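Local coordinates for protein aminoglycoside N(3)-acetyltransferase, AAC(3)-IVa (Escherichia coli, PDB 6MN3) that probably confers resistance to 2-deoxystreptamine antibiotics such as gentamicin and apramycin by transferring an acetyl group from acetyl-CoA to their 3-amino group, at residues 197-200 and 201-205; 87-90 and 91-95; 154-157 and 158-161. All coordinates share one frame; numbering follows the deposited sequence.

Overall arrangement
All three interactions are local, joining side chains three or four residues apart along or just past the end of short helices. Interaction 3, on helix 154-161, is the buried one: the glutamate of its weak histidine-glutamate bond is held by further polar partners. Interaction 1, on helix 197-204, is partly buried and pairs a tryptophan face packed on its own helix with a lysine-aspartate bridge at the margin. The two helices touch where Ala198 CB meets Leu155 CD1 at 4.0 Å. Interaction 2, at the end of helix 86-91, stands apart, its centre about 31 Å from that of interaction 1 and about 25 Å from that of interaction 3; there one aspartate gathers arginine and indole donors.

Interaction 1. Residues 197-200 and 201-205; sequences LADR and WLKEK
The indole of Trp201 lies against the preceding turn of its own helix, with CB of Leu197 over the six-membered ring. This CH-pi contact measures 4.0 Å from Leu197 CB to the ring centroid and falls 26° off the ring normal; the closest side-chain pair is Leu197 CB with Trp201 CZ2 at 3.6 Å. Ala198 CB reaches Trp201 CE3 at 4.0 Å, and the small alanine lets the wide ring settle close to the backbone. With CG anti to the carbonyl carbon (chi1 -60°), the indole is carried back toward the start of the helix, and Leu197 O comes to lie above one ring face. That same oxygen accepts a nearly straight hydrogen bond from Trp201 N at 3.2 Å, its donor in the carbonyl plane. The regular i to i+4 ladder continues from Leu202 N to Ala198 O, from Lys203 N to Asp199 O and from Glu204 N to Arg200 O.

Farther round the helix, Lys203 forms a salt bridge with Asp199, NZ to OD2 at 3.3 Å, long enough that its hydrogen bond is weak. A bend at chi3 of the lysine turns its ammonium back to the carboxylate one turn earlier. The stronger hold on Asp199 comes from outside: Arg219 makes a salt bridge to OD1, which Gln208 also hydrogen-bonds, so this aspartate ties the helix to the sheet. Lys203 has a second, long and weak ion pair with Glu210.

The apolar side of helix 197-204 faces the protein: Trp201 packs on Thr229 and Gln233 of helix 223-236, Leu202 meets Thr229 and also Gln208 of strand 208-213, and Leu197 and Trp201 both rest on Ile240.

Interaction 2. Residues 87-90 and 91-95; sequences VSDT and FWRLP
Asp89 and Arg93 form an i to i+4 salt bridge across the end of helix 86-91, where the chain leaves through a type I beta turn from Phe91 to Leu94. Arg93 approaches side-on and spends two nitrogens on one residue. NH2 reaches Asp89 OD2 at 2.7 Å on the syn side but 30° out of the carboxylate plane, while NE gives a hydrogen bond to the backbone oxygen Asp89 O at 2.8 Å. An extended run from CG to NE lets the guanidinium lie back along the helix. The other carboxylate oxygen, OD1, takes Trp92 NE1 at 3.2 Å, in a nearly straight bond that comes from above the carboxylate plane, and also accepts Val80 N. The carboxylate thus meets two side-chain donors and a backbone NH, and the residue's carbonyl a third side-chain donor, Arg93 NE. Phe91 N bonds to Val87 O, and Arg93 N to Thr90 O only weakly.

The indole suits its place as both donor and flat surface: Arg99 makes a cation-pi contact with it, Arg93 CG sits 3.5 Å above its plane, over the centre, and Trp92 CZ2 lies 3.3 Å above the centre of the Arg93 guanidinium.

Interaction 3. Residues 154-157 and 158-161; sequences TLHL and AELM
The imidazole of His156 and the carboxylate of Glu159 are brought side by side by matching first torsions: each has CG anti to the carbonyl carbon, at chi1 -81° for the histidine and -63° for the glutamate. Glu159 is extended beyond CG, and OE1 reaches His156 ND1 at 2.9 Å. The hydrogen bond is weak, since the N-H points well away from a straight line, and ring and carboxylate planes stand 56° apart. The strongest partner of the buried carboxylate is Tyr166 OH, on OE2, which His190 NE2 also hydrogen-bonds; OE1 bonds Asn188 ND2 as well. Glu159 could therefore position His156, whose side chain touches Cys192. These three residues have the geometry of a Cys-His-Glu triad, consistent with a catalytic role, though that is unconfirmed.

On another side of the helix, Leu157 and Met161 cross one turn apart in an apolar contact, Met161 SD lying against CG and CD1 of Leu157, with CD1 at 3.8 Å. Underneath runs the usual ladder, including Met161 N to Leu157 O at 2.9 Å and Glu159 N to Leu155 O at 3.1 Å.

Helix 154-161 packs against two other helices: Thr154, Leu155 and Ala158 pack on helix 223-236, where small Ala158 meets Ala230, while Thr154 and Leu157 lie against Val132 of helix 131-137.

Interaction 1. Residues 197-200 and 201-205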
ATOM      1  N   LEU A 197      -5.141  14.780  -1.458  1.00 46.27           N
ATOM      2  CA  LEU A 197      -4.637  16.002  -0.840  1.00 47.37           C
ATOM      3  C   LEU A 197      -3.186  15.848  -0.404  1.00 46.14           C
ATOM      4  O   LEU A 197      -2.411  16.810  -0.463  1.00 41.29           O
ATOM      5  CB  LEU A 197      -5.504  16.384   0.360  1.00 51.85           C
ATOM      6  CG  LEU A 197      -6.964  16.754   0.098  1.00 57.39           C
ATOM      7  CD1 LEU A 197      -7.696  16.960   1.414  1.00 55.76           C
ATOM      8  CD2 LEU A 197      -7.054  17.994  -0.774  1.00 47.07           C
ATOM      9  N   ALA A 198      -2.801  14.647   0.035  1.00 46.16           N
ATOM     10  CA  ALA A 198      -1.429  14.410   0.465  1.00 46.75           C
ATOM     11  C   ALA A 198      -0.424  14.651  -0.651  1.00 47.95           C
ATOM     12  O   ALA A 198       0.741  14.945  -0.365  1.00 49.74           O
ATOM     13  CB  ALA A 198      -1.288  12.984   1.000  1.00 44.94           C
ATOM     14  N   ASP A 199      -0.849  14.539  -1.912  1.00 46.48           N
ATOM     15  CA  ASP A 199       0.062  14.781  -3.025  1.00 40.80           C
ATOM     16  C   ASP A 199       0.629  16.193  -2.969  1.00 36.28           C
ATOM     17  O   ASP A 199       1.846  16.391  -3.060  1.00 31.61           O
ATOM     18  CB  ASP A 199      -0.657  14.536  -4.352  1.00 46.15           C
ATOM     19  CG  ASP A 199       0.304  14.334  -5.502  1.00 50.06           C
ATOM     20  OD1 ASP A 199       0.929  13.257  -5.570  1.00 51.62           O
ATOM     21  OD2 ASP A 199       0.439  15.252  -6.337  1.00 57.09           O
ATOM     22  N   ARG A 200      -0.240  17.192  -2.800  1.00 34.99           N
ATOM     23  CA  ARG A 200       0.242  18.566  -2.714  1.00 43.18           C
ATOM     24  C   ARG A 200       0.986  18.809  -1.407  1.00 42.35           C
ATOM     25  O   ARG A 200       1.996  19.522  -1.388  1.00 47.27           O
ATOM     26  CB  ARG A 200      -0.917  19.548  -2.862  1.00 52.07           C
ATOM     27  CG  ARG A 200      -0.474  21.001  -2.922  1.00 62.65           C
ATOM     28  CD  ARG A 200      -1.617  21.947  -2.599  1.00 67.72           C
ATOM     29  NE  ARG A 200      -2.603  21.995  -3.671  1.00 70.54           N
ATOM     30  CZ  ARG A 200      -3.915  22.083  -3.474  1.00 80.01           C
ATOM     31  NH1 ARG A 200      -4.398  22.129  -2.242  1.00 83.47           N
ATOM     32  NH2 ARG A 200      -4.741  22.122  -4.509  1.00 86.76           N
ATOM     33  N   TRP A 201       0.507  18.228  -0.305  1.00 39.54           N
ATOM     34  CA  TRP A 201       1.203  18.369   0.971  1.00 40.86           C
ATOM     35  C   TRP A 201       2.650  17.902   0.859  1.00 40.23           C
ATOM     36  O   TRP A 201       3.574  18.597   1.296  1.00 36.47           O
ATOM     37  CB  TRP A 201       0.481  17.575   2.061  1.00 42.23           C
ATOM     38  CG  TRP A 201      -0.933  17.984   2.309  1.00 45.55           C
ATOM     39  CD1 TRP A 201      -1.527  19.161   1.955  1.00 45.28           C
ATOM     40  CD2 TRP A 201      -1.938  17.212   2.975  1.00 46.42           C
ATOM     41  NE1 TRP A 201      -2.840  19.168   2.359  1.00 41.76           N
ATOM     42  CE2 TRP A 201      -3.118  17.982   2.988  1.00 46.57           C
ATOM     43  CE3 TRP A 201      -1.955  15.942   3.560  1.00 37.25           C
ATOM     44  CZ2 TRP A 201      -4.301  17.524   3.562  1.00 42.40           C
ATOM     45  CZ3 TRP A 201      -3.132  15.489   4.130  1.00 38.68           C
ATOM     46  CH2 TRP A 201      -4.288  16.278   4.126  1.00 41.22           C
ATOM     47  N   LEU A 202       2.861  16.727   0.263  1.00 36.68           N
ATOM     48  CA  LEU A 202       4.186  16.120   0.230  1.00 34.58           C
ATOM     49  C   LEU A 202       5.074  16.755  -0.833  1.00 36.51           C
ATOM     50  O   LEU A 202       6.241  17.063  -0.571  1.00 43.84           O
ATOM     51  CB  LEU A 202       4.062  14.614  -0.006  1.00 29.43           C
ATOM     52  CG  LEU A 202       3.367  13.831   1.109  1.00 29.08           C
ATOM     53  CD1 LEU A 202       2.787  12.528   0.582  1.00 28.03           C
ATOM     54  CD2 LEU A 202       4.324  13.573   2.263  1.00 28.38           C
ATOM     55  N   LYS A 203       4.543  16.950  -2.041  1.00 33.21           N
ATOM     56  CA  LYS A 203       5.362  17.482  -3.126  1.00 40.02           C
ATOM     57  C   LYS A 203       5.830  18.902  -2.825  1.00 44.13           C
ATOM     58  O   LYS A 203       6.963  19.271  -3.154  1.00 55.14           O
ATOM     59  CB  LYS A 203       4.585  17.434  -4.440  1.00 47.03           C
ATOM     60  CG  LYS A 203       5.185  18.273  -5.558  1.00 53.18           C
ATOM     61  CD  LYS A 203       4.569  17.918  -6.902  1.00 58.30           C
ATOM     62  CE  LYS A 203       3.057  17.779  -6.800  1.00 64.42           C
ATOM     63  NZ  LYS A 203       2.458  17.274  -8.067  1.00 68.89           N
ATOM     64  N   GLU A 204       4.978  19.710  -2.189  1.00 43.07           N
ATOM     65  CA  GLU A 204       5.364  21.088  -1.897  1.00 51.21           C
ATOM     66  C   GLU A 204       6.462  21.140  -0.842  1.00 54.05           C
ATOM     67  O   GLU A 204       7.347  22.001  -0.905  1.00 62.57           O
ATOM     68  CB  GLU A 204       4.147  21.900  -1.454  1.00 58.09           C
ATOM     69  CG  GLU A 204       3.148  22.187  -2.567  1.00 64.58           C
ATOM     70  CD  GLU A 204       3.809  22.680  -3.840  1.00 72.51           C
ATOM     71  OE1 GLU A 204       4.544  23.688  -3.780  1.00 77.74           O
ATOM     72  OE2 GLU A 204       3.595  22.058  -4.903  1.00 74.18           O
ATOM     73  N   LYS A 205       6.427  20.233   0.132  1.00 50.80           N
ATOM     74  CA  LYS A 205       7.489  20.134   1.127  1.00 49.91           C
ATOM     75  C   LYS A 205       8.730  19.427   0.591  1.00 44.35           C
ATOM     76  O   LYS A 205       9.654  19.159   1.368  1.00 34.95           O
ATOM     77  CB  LYS A 205       6.981  19.407   2.376  1.00 48.94           C
ATOM     78  CG  LYS A 205       6.167  20.266   3.331  1.00 52.05           C
ATOM     79  CD  LYS A 205       5.502  19.409   4.400  1.00 52.31           C
ATOM     80  CE  LYS A 205       4.833  20.256   5.472  1.00 59.24           C
ATOM     81  NZ  LYS A 205       5.803  20.712   6.505  1.00 64.01           N
TER

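Interaction 2. Residues 87-90 and 91-95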
ATOM      1  N   VAL A  87       0.493  -7.392 -10.360  1.00 39.28           N
ATOM      2  CA  VAL A  87       1.805  -7.474  -9.723  1.00 45.27           C
ATOM      3  C   VAL A  87       1.674  -7.988  -8.295  1.00 44.82           C
ATOM      4  O   VAL A  87       2.441  -8.854  -7.857  1.00 45.35           O
ATOM      5  CB  VAL A  87       2.507  -6.105  -9.773  1.00 41.78           C
ATOM      6  CG1 VAL A  87       3.834  -6.158  -9.037  1.00 37.06           C
ATOM      7  CG2 VAL A  87       2.703  -5.666 -11.219  1.00 36.81           C
ATOM      8  N   SER A  88       0.695  -7.471  -7.547  1.00 43.66           N
ATOM      9  CA  SER A  88       0.493  -7.932  -6.177  1.00 45.07           C
ATOM     10  C   SER A  88       0.099  -9.402  -6.140  1.00 46.32           C
ATOM     11  O   SER A  88       0.583 -10.161  -5.292  1.00 45.14           O
ATOM     12  CB  SER A  88      -0.569  -7.079  -5.487  1.00 47.26           C
ATOM     13  OG  SER A  88      -0.032  -5.832  -5.085  1.00 56.61           O
ATOM     14  N   ASP A  89      -0.785  -9.824  -7.047  1.00 45.01           N
ATOM     15  CA  ASP A  89      -1.194 -11.221  -7.074  1.00 50.54           C
ATOM     16  C   ASP A  89      -0.098 -12.126  -7.606  1.00 50.17           C
ATOM     17  O   ASP A  89      -0.158 -13.343  -7.402  1.00 52.90           O
ATOM     18  CB  ASP A  89      -2.460 -11.392  -7.911  1.00 51.16           C
ATOM     19  CG  ASP A  89      -3.155 -12.711  -7.648  1.00 56.42           C
ATOM     20  OD1 ASP A  89      -3.411 -13.019  -6.464  1.00 58.51           O
ATOM     21  OD2 ASP A  89      -3.440 -13.441  -8.621  1.00 61.96           O
ATOM     22  N   THR A  90       0.897 -11.565  -8.281  1.00 48.40           N
ATOM     23  CA  THR A  90       2.007 -12.361  -8.781  1.00 47.45           C
ATOM     24  C   THR A  90       3.140 -12.463  -7.775  1.00 46.80           C
ATOM     25  O   THR A  90       3.823 -13.491  -7.722  1.00 52.41           O
ATOM     26  CB  THR A  90       2.542 -11.763 -10.084  1.00 48.04           C
ATOM     27  OG1 THR A  90       1.442 -11.315 -10.888  1.00 48.89           O
ATOM     28  CG2 THR A  90       3.360 -12.799 -10.863  1.00 43.66           C
ATOM     29  N   PHE A  91       3.331 -11.426  -6.959  1.00 45.45           N
ATOM     30  CA  PHE A  91       4.489 -11.363  -6.074  1.00 43.93           C
ATOM     31  C   PHE A  91       4.458 -12.465  -5.019  1.00 47.44           C
ATOM     32  O   PHE A  91       5.478 -13.117  -4.765  1.00 44.24           O
ATOM     33  CB  PHE A  91       4.546  -9.980  -5.422  1.00 39.74           C
ATOM     34  CG  PHE A  91       5.637  -9.818  -4.407  1.00 39.18           C
ATOM     35  CD1 PHE A  91       6.949 -10.119  -4.724  1.00 38.62           C
ATOM     36  CD2 PHE A  91       5.349  -9.339  -3.140  1.00 42.01           C
ATOM     37  CE1 PHE A  91       7.953  -9.958  -3.790  1.00 38.43           C
ATOM     38  CE2 PHE A  91       6.346  -9.174  -2.201  1.00 39.45           C
ATOM     39  CZ  PHE A  91       7.651  -9.484  -2.526  1.00 43.11           C
ATOM     40  N   TRP A  92       3.295 -12.703  -4.407  1.00 45.66           N
ATOM     41  CA  TRP A  92       3.234 -13.597  -3.256  1.00 53.01           C
ATOM     42  C   TRP A  92       3.388 -15.065  -3.633  1.00 57.63           C
ATOM     43  O   TRP A  92       3.654 -15.889  -2.751  1.00 59.45           O
ATOM     44  CB  TRP A  92       1.921 -13.391  -2.500  1.00 49.50           C
ATOM     45  CG  TRP A  92       0.722 -13.951  -3.201  1.00 54.21           C
ATOM     46  CD1 TRP A  92      -0.089 -13.301  -4.083  1.00 50.89           C
ATOM     47  CD2 TRP A  92       0.195 -15.278  -3.074  1.00 55.73           C
ATOM     48  NE1 TRP A  92      -1.089 -14.139  -4.513  1.00 55.49           N
ATOM     49  CE2 TRP A  92      -0.937 -15.358  -3.908  1.00 55.91           C
ATOM     50  CE3 TRP A  92       0.571 -16.405  -2.337  1.00 61.31           C
ATOM     51  CZ2 TRP A  92      -1.694 -16.522  -4.028  1.00 59.23           C
ATOM     52  CZ3 TRP A  92      -0.184 -17.559  -2.457  1.00 63.34           C
ATOM     53  CH2 TRP A  92      -1.303 -17.607  -3.294  1.00 61.21           C
ATOM     54  N   ARG A  93       3.227 -15.413  -4.909  1.00 54.96           N
ATOM     55  CA  ARG A  93       3.330 -16.799  -5.345  1.00 54.08           C
ATOM     56  C   ARG A  93       4.759 -17.233  -5.636  1.00 51.68           C
ATOM     57  O   ARG A  93       5.000 -18.430  -5.826  1.00 53.69           O
ATOM     58  CB  ARG A  93       2.477 -17.027  -6.596  1.00 53.14           C
ATOM     59  CG  ARG A  93       1.064 -16.492  -6.493  1.00 53.91           C
ATOM     60  CD  ARG A  93       0.317 -16.678  -7.801  1.00 54.78           C
ATOM     61  NE  ARG A  93      -0.974 -16.000  -7.792  1.00 55.84           N
ATOM     62  CZ  ARG A  93      -2.119 -16.578  -7.448  1.00 58.47           C
ATOM     63  NH1 ARG A  93      -2.139 -17.852  -7.084  1.00 61.11           N
ATOM     64  NH2 ARG A  93      -3.246 -15.880  -7.469  1.00 61.82           N
ATOM     65  N   LEU A  94       5.702 -16.301  -5.675  1.00 49.14           N
ATOM     66  CA  LEU A  94       7.080 -16.606  -6.016  1.00 53.44           C
ATOM     67  C   LEU A  94       7.773 -17.282  -4.839  1.00 57.69           C
ATOM     68  O   LEU A  94       7.242 -17.328  -3.728  1.00 59.34           O
ATOM     69  CB  LEU A  94       7.788 -15.324  -6.445  1.00 48.19           C
ATOM     70  CG  LEU A  94       7.143 -14.689  -7.679  1.00 49.74           C
ATOM     71  CD1 LEU A  94       7.629 -13.262  -7.885  1.00 46.32           C
ATOM     72  CD2 LEU A  94       7.405 -15.540  -8.913  1.00 45.29           C
ATOM     73  N   PRO A  95       8.950 -17.868  -5.061  1.00 59.73           N
ATOM     74  CA  PRO A  95       9.643 -18.544  -3.959  1.00 63.21           C
ATOM     75  C   PRO A  95      10.160 -17.568  -2.911  1.00 67.92           C
ATOM     76  O   PRO A  95      10.595 -16.458  -3.224  1.00 64.46           O
ATOM     77  CB  PRO A  95      10.799 -19.266  -4.660  1.00 52.95           C
ATOM     78  CG  PRO A  95      10.348 -19.428  -6.061  1.00 54.22           C
ATOM     79  CD  PRO A  95       9.556 -18.198  -6.364  1.00 53.62           C
TER

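Interaction 3. Residues 154-157 and 158-161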
ATOM      1  N   THR A 154      -0.522   3.587   3.773  1.00 37.93           N
ATOM      2  CA  THR A 154       0.111   4.194   4.940  1.00 43.54           C
ATOM      3  C   THR A 154      -0.707   5.362   5.484  1.00 42.49           C
ATOM      4  O   THR A 154      -0.660   5.646   6.688  1.00 41.85           O
ATOM      5  CB  THR A 154       1.534   4.639   4.584  1.00 45.45           C
ATOM      6  OG1 THR A 154       2.301   3.498   4.176  1.00 33.67           O
ATOM      7  CG2 THR A 154       2.223   5.295   5.775  1.00 34.12           C
ATOM      8  N   LEU A 155      -1.483   6.029   4.627  1.00 39.08           N
ATOM      9  CA  LEU A 155      -2.351   7.102   5.102  1.00 37.36           C
ATOM     10  C   LEU A 155      -3.415   6.581   6.060  1.00 40.21           C
ATOM     11  O   LEU A 155      -3.790   7.282   7.008  1.00 41.37           O
ATOM     12  CB  LEU A 155      -2.999   7.815   3.917  1.00 36.91           C
ATOM     13  CG  LEU A 155      -2.071   8.771   3.164  1.00 37.80           C
ATOM     14  CD1 LEU A 155      -2.774   9.387   1.966  1.00 36.29           C
ATOM     15  CD2 LEU A 155      -1.549   9.852   4.101  1.00 35.87           C
ATOM     16  N   HIS A 156      -3.909   5.360   5.838  1.00 43.39           N
ATOM     17  CA  HIS A 156      -4.854   4.766   6.781  1.00 44.60           C
ATOM     18  C   HIS A 156      -4.207   4.556   8.144  1.00 45.53           C
ATOM     19  O   HIS A 156      -4.863   4.702   9.182  1.00 48.20           O
ATOM     20  CB  HIS A 156      -5.382   3.442   6.232  1.00 46.75           C
ATOM     21  CG  HIS A 156      -6.491   3.597   5.241  1.00 52.88           C
ATOM     22  ND1 HIS A 156      -7.718   4.130   5.573  1.00 57.51           N
ATOM     23  CD2 HIS A 156      -6.562   3.283   3.926  1.00 53.76           C
ATOM     24  CE1 HIS A 156      -8.495   4.141   4.506  1.00 59.57           C
ATOM     25  NE2 HIS A 156      -7.817   3.632   3.492  1.00 56.49           N
ATOM     26  N   LEU A 157      -2.920   4.205   8.159  1.00 46.29           N
ATOM     27  CA  LEU A 157      -2.195   4.103   9.419  1.00 48.00           C
ATOM     28  C   LEU A 157      -2.127   5.455  10.117  1.00 49.62           C
ATOM     29  O   LEU A 157      -2.218   5.535  11.347  1.00 46.01           O
ATOM     30  CB  LEU A 157      -0.791   3.550   9.168  1.00 42.74           C
ATOM     31  CG  LEU A 157       0.281   3.759  10.241  1.00 44.21           C
ATOM     32  CD1 LEU A 157      -0.062   3.000  11.518  1.00 47.63           C
ATOM     33  CD2 LEU A 157       1.647   3.343   9.718  1.00 44.70           C
ATOM     34  N   ALA A 158      -1.979   6.532   9.340  1.00 45.22           N
ATOM     35  CA  ALA A 158      -1.906   7.866   9.926  1.00 41.98           C
ATOM     36  C   ALA A 158      -3.221   8.251  10.590  1.00 46.46           C
ATOM     37  O   ALA A 158      -3.222   8.890  11.648  1.00 49.84           O
ATOM     38  CB  ALA A 158      -1.523   8.886   8.856  1.00 39.52           C
ATOM     39  N   GLU A 159      -4.350   7.871   9.984  1.00 45.99           N
ATOM     40  CA  GLU A 159      -5.642   8.124  10.612  1.00 48.31           C
ATOM     41  C   GLU A 159      -5.734   7.440  11.968  1.00 52.37           C
ATOM     42  O   GLU A 159      -6.228   8.027  12.938  1.00 56.23           O
ATOM     43  CB  GLU A 159      -6.775   7.640   9.708  1.00 52.50           C
ATOM     44  CG  GLU A 159      -6.886   8.352   8.376  1.00 55.89           C
ATOM     45  CD  GLU A 159      -7.935   7.722   7.482  1.00 65.58           C
ATOM     46  OE1 GLU A 159      -7.858   6.498   7.246  1.00 65.98           O
ATOM     47  OE2 GLU A 159      -8.843   8.448   7.024  1.00 69.86           O
ATOM     48  N   LEU A 160      -5.260   6.197  12.052  1.00 55.09           N
ATOM     49  CA  LEU A 160      -5.363   5.453  13.302  1.00 56.86           C
ATOM     50  C   LEU A 160      -4.427   6.018  14.362  1.00 59.26           C
ATOM     51  O   LEU A 160      -4.780   6.066  15.546  1.00 66.93           O
ATOM     52  CB  LEU A 160      -5.073   3.974  13.051  1.00 54.69           C
ATOM     53  CG  LEU A 160      -6.223   3.244  12.358  1.00 55.75           C
ATOM     54  CD1 LEU A 160      -5.818   1.836  11.969  1.00 55.84           C
ATOM     55  CD2 LEU A 160      -7.450   3.227  13.257  1.00 59.47           C
ATOM     56  N   MET A 161      -3.231   6.454  13.959  1.00 56.43           N
ATOM     57  CA  MET A 161      -2.326   7.080  14.916  1.00 55.88           C
ATOM     58  C   MET A 161      -2.858   8.428  15.385  1.00 54.44           C
ATOM     59  O   MET A 161      -2.585   8.843  16.517  1.00 54.25           O
ATOM     60  CB  MET A 161      -0.935   7.231  14.305  1.00 52.73           C
ATOM     61  CG  MET A 161      -0.183   5.918  14.179  1.00 55.62           C
ATOM     62  SD  MET A 161       1.340   6.070  13.231  1.00 58.99           S
ATOM     63  CE  MET A 161       2.299   7.144  14.298  1.00 59.33           C
TER